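Long-range contact in methylxanthine N1-demethylase NdmA (Pseudomonas putida, PDB 6ICN), which removes the N1-methyl group of caffeine and related methylxanthines as a Rieske non-heme iron oxygenase, yielding theobromine and formaldehyde from caffeine: residues P172-A177 with S275-N280. Numbering follows the deposited sequence.
Sequences PYWWDA and SHTTKN
The CB of Asn280 lies over one face of the Tyr173 ring in a CH-pi contact, 3.4 Å from the ring centroid and displaced toward the hydroxyl-bearing carbon, while CD1 of Trp175 meets the edge of the same ring, which sets its CE2 over one face of the Trp175 indole. Beyond the pair, Phe304 of the caffeine pocket stacks on Tyr173, whose hydroxyl is held by Asn268 and Arg182. The Trp174 indole, on the other side of the sheet, has its six-membered ring over the aliphatic chain of Lys279, with CB of the lysine 3.8 Å from the centroid, and receives CG2 of Thr277 at its edge. With CG anti to the backbone N (chi1 177°) and every later torsion extended, Lys279 runs past the indole to place CE against the Pro172 ring, and its ammonium reaches Glu43 and the carbonyl of Val38. The imidazole of His276, with Thr277 OG1 over one face, is approached in its plane by Asp176 OD1, which accepts a straight bond from ND1 (3.1 Å); the carboxylate is turned 76° from the ring, and its other oxygen pairs with Lys317. A water joins OD1 of Asp176 to OG1 of Thr277, which is also bonded to Asp274.

Between these groups the backbones pair through reciprocal bonds of Tyr173 with Asn280 and of Trp175 with Thr278. Tyr173 O is gripped twice by Asn280, from N at 2.8 Å and, on the opposite face of the carbonyl plane, from ND2 at 3.2 Å. ND2 also donates to Thr278 OG1 while Ser270 holds OD1, and together these bonds fix the amide's rotation. Thr278 OG1 in turn donates to Ala177 O (2.9 Å). Residues 173-175 belong to strand 166-175, within this chain one of two edge strands of the seven-stranded antiparallel sheet in a Rieske oxygenase catalytic domain; it lies beside 277-286, with Tyr173 and Trp175 on the face turned to the caffeine and metal sites.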
ATOM      1  N   PRO A 172       9.885 -12.302  20.043  1.00 17.52           N
ATOM      2  CA  PRO A 172      10.961 -12.754  19.149  1.00 17.00           C
ATOM      3  C   PRO A 172      11.229 -11.744  18.043  1.00 19.50           C
ATOM      4  O   PRO A 172      10.341 -10.993  17.631  1.00 18.46           O
ATOM      5  CB  PRO A 172      10.446 -14.083  18.584  1.00 21.61           C
ATOM      6  CG  PRO A 172       9.008 -14.186  18.995  1.00 30.59           C
ATOM      7  CD  PRO A 172       8.777 -13.267  20.148  1.00 21.79           C
ATOM      8  N   TYR A 173      12.477 -11.742  17.555  1.00 16.82           N
ATOM      9  CA  TYR A 173      12.878 -10.893  16.438  1.00 17.77           C
ATOM     10  C   TYR A 173      13.508 -11.752  15.344  1.00 18.17           C
ATOM     11  O   TYR A 173      14.309 -12.653  15.615  1.00 18.11           O
ATOM     12  CB  TYR A 173      13.828  -9.759  16.893  1.00 18.17           C
ATOM     13  CG  TYR A 173      15.130 -10.189  17.538  1.00 18.09           C
ATOM     14  CD1 TYR A 173      15.175 -10.620  18.872  1.00 19.19           C
ATOM     15  CD2 TYR A 173      16.334 -10.156  16.818  1.00 18.56           C
ATOM     16  CE1 TYR A 173      16.377 -11.012  19.460  1.00 18.71           C
ATOM     17  CE2 TYR A 173      17.536 -10.531  17.411  1.00 19.74           C
ATOM     18  CZ  TYR A 173      17.557 -10.958  18.721  1.00 20.68           C
ATOM     19  OH  TYR A 173      18.745 -11.359  19.290  1.00 22.14           O
ATOM     20  N   TRP A 174      13.119 -11.489  14.109  1.00 17.73           N
ATOM     21  CA  TRP A 174      13.529 -12.313  12.978  1.00 18.15           C
ATOM     22  C   TRP A 174      14.644 -11.625  12.208  1.00 16.41           C
ATOM     23  O   TRP A 174      14.530 -10.444  11.885  1.00 17.91           O
ATOM     24  CB  TRP A 174      12.349 -12.552  12.049  1.00 18.86           C
ATOM     25  CG  TRP A 174      11.308 -13.421  12.634  1.00 20.57           C
ATOM     26  CD1 TRP A 174      10.396 -13.090  13.604  1.00 23.76           C
ATOM     27  CD2 TRP A 174      11.040 -14.761  12.263  1.00 22.11           C
ATOM     28  NE1 TRP A 174       9.588 -14.165  13.866  1.00 24.75           N
ATOM     29  CE2 TRP A 174       9.958 -15.205  13.056  1.00 20.96           C
ATOM     30  CE3 TRP A 174      11.617 -15.638  11.351  1.00 19.93           C
ATOM     31  CZ2 TRP A 174       9.437 -16.483  12.942  1.00 25.34           C
ATOM     32  CZ3 TRP A 174      11.095 -16.916  11.237  1.00 26.01           C
ATOM     33  CH2 TRP A 174      10.019 -17.323  12.030  1.00 25.13           C
ATOM     34  N   TRP A 175      15.712 -12.364  11.906  1.00 15.45           N
ATOM     35  CA  TRP A 175      16.807 -11.849  11.095  1.00 16.62           C
ATOM     36  C   TRP A 175      17.058 -12.747   9.894  1.00 16.71           C
ATOM     37  O   TRP A 175      16.953 -13.974   9.976  1.00 16.21           O
ATOM     38  CB  TRP A 175      18.111 -11.754  11.891  1.00 17.71           C
ATOM     39  CG  TRP A 175      18.233 -10.586  12.826  1.00 15.68           C
ATOM     40  CD1 TRP A 175      17.299  -9.616  13.076  1.00 18.95           C
ATOM     41  CD2 TRP A 175      19.385 -10.251  13.599  1.00 17.16           C
ATOM     42  NE1 TRP A 175      17.805  -8.701  13.981  1.00 18.70           N
ATOM     43  CE2 TRP A 175      19.082  -9.071  14.312  1.00 17.97           C
ATOM     44  CE3 TRP A 175      20.649 -10.834  13.762  1.00 21.37           C
ATOM     45  CZ2 TRP A 175      19.998  -8.471  15.174  1.00 19.64           C
ATOM     46  CZ3 TRP A 175      21.559 -10.230  14.631  1.00 23.54           C
ATOM     47  CH2 TRP A 175      21.226  -9.059  15.314  1.00 22.26           C
ATOM     48  N   ASP A 176      17.422 -12.126   8.775  1.00 15.41           N
ATOM     49  CA  ASP A 176      17.893 -12.844   7.600  1.00 14.44           C
ATOM     50  C   ASP A 176      19.385 -13.136   7.768  1.00 19.09           C
ATOM     51  O   ASP A 176      20.241 -12.625   7.049  1.00 16.16           O
ATOM     52  CB  ASP A 176      17.619 -12.021   6.345  1.00 16.53           C
ATOM     53  CG  ASP A 176      17.923 -12.774   5.068  1.00 25.92           C
ATOM     54  OD1 ASP A 176      17.406 -13.892   4.883  1.00 30.25           O
ATOM     55  OD2 ASP A 176      18.664 -12.228   4.220  1.00 34.03           O
ATOM     56  N   ALA A 177      19.689 -13.944   8.784  1.00 16.76           N
ATOM     57  CA  ALA A 177      21.058 -14.360   9.067  1.00 15.48           C
ATOM     58  C   ALA A 177      20.996 -15.689   9.803  1.00 17.66           C
ATOM     59  O   ALA A 177      19.985 -16.026  10.423  1.00 17.42           O
ATOM     60  CB  ALA A 177      21.810 -13.321   9.903  1.00 18.09           C
ATOM     61  N   SER A 275      17.942 -22.390   6.265  1.00 26.53           N
ATOM     62  CA  SER A 275      19.329 -22.152   5.874  1.00 30.15           C
ATOM     63  C   SER A 275      19.738 -20.691   5.958  1.00 26.95           C
ATOM     64  O   SER A 275      20.943 -20.408   6.025  1.00 28.48           O
ATOM     65  CB  SER A 275      19.566 -22.658   4.446  1.00 26.07           C
ATOM     66  OG  SER A 275      18.954 -21.803   3.499  1.00 31.45           O
ATOM     67  N   HIS A 276      18.791 -19.742   5.937  1.00 25.83           N
ATOM     68  CA  HIS A 276      19.182 -18.336   5.938  1.00 25.34           C
ATOM     69  C   HIS A 276      18.420 -17.463   6.932  1.00 23.22           C
ATOM     70  O   HIS A 276      18.517 -16.229   6.846  1.00 25.87           O
ATOM     71  CB  HIS A 276      19.042 -17.740   4.528  1.00 30.57           C
ATOM     72  CG  HIS A 276      17.663 -17.845   3.960  1.00 33.54           C
ATOM     73  ND1 HIS A 276      16.766 -16.796   3.984  1.00 38.60           N
ATOM     74  CD2 HIS A 276      17.019 -18.878   3.363  1.00 35.99           C
ATOM     75  CE1 HIS A 276      15.633 -17.176   3.416  1.00 38.65           C
ATOM     76  NE2 HIS A 276      15.759 -18.436   3.036  1.00 40.51           N
ATOM     77  N   THR A 277      17.669 -18.047   7.864  1.00 18.81           N
ATOM     78  CA  THR A 277      16.771 -17.281   8.722  1.00 18.85           C
ATOM     79  C   THR A 277      16.926 -17.704  10.172  1.00 17.80           C
ATOM     80  O   THR A 277      17.118 -18.890  10.457  1.00 18.58           O
ATOM     81  CB  THR A 277      15.309 -17.504   8.298  1.00 19.78           C
ATOM     82  OG1 THR A 277      15.168 -17.204   6.908  1.00 26.88           O
ATOM     83  CG2 THR A 277      14.347 -16.624   9.108  1.00 20.53           C
ATOM     84  N   THR A 278      16.841 -16.738  11.077  1.00 15.29           N
ATOM     85  CA  THR A 278      16.763 -17.017  12.503  1.00 15.21           C
ATOM     86  C   THR A 278      15.543 -16.338  13.099  1.00 16.97           C
ATOM     87  O   THR A 278      15.199 -15.206  12.738  1.00 15.96           O
ATOM     88  CB  THR A 278      18.015 -16.559  13.275  1.00 16.70           C
ATOM     89  OG1 THR A 278      18.445 -15.280  12.803  1.00 16.15           O
ATOM     90  CG2 THR A 278      19.137 -17.578  13.099  1.00 15.90           C
ATOM     91  N   LYS A 279      14.891 -17.046  14.015  1.00 16.13           N
ATOM     92  CA  LYS A 279      13.928 -16.449  14.928  1.00 16.84           C
ATOM     93  C   LYS A 279      14.624 -16.375  16.278  1.00 18.43           C
ATOM     94  O   LYS A 279      15.003 -17.412  16.847  1.00 19.12           O
ATOM     95  CB  LYS A 279      12.649 -17.289  14.988  1.00 17.23           C
ATOM     96  CG  LYS A 279      11.611 -16.788  15.976  1.00 15.51           C
ATOM     97  CD  LYS A 279      10.440 -17.779  16.013  1.00 16.83           C
ATOM     98  CE  LYS A 279       9.323 -17.239  16.901  1.00 19.56           C
ATOM     99  NZ  LYS A 279       8.120 -18.156  16.885  1.00 19.19           N
ATOM    100  N   ASN A 280      14.849 -15.160  16.763  1.00 15.58           N
ATOM    101  CA  ASN A 280      15.724 -14.939  17.901  1.00 16.24           C
ATOM    102  C   ASN A 280      14.929 -14.562  19.143  1.00 16.48           C
ATOM    103  O   ASN A 280      13.922 -13.854  19.064  1.00 17.77           O
ATOM    104  CB  ASN A 280      16.762 -13.873  17.567  1.00 17.19           C
ATOM    105  CG  ASN A 280      17.582 -14.270  16.352  1.00 18.95           C
ATOM    106  OD1 ASN A 280      18.434 -15.160  16.440  1.00 20.62           O
ATOM    107  ND2 ASN A 280      17.288 -13.665  15.200  1.00 18.61           N
TER
HETATM  108  O   HOH W   1      15.202 -14.816   5.960  1.00 35.81           O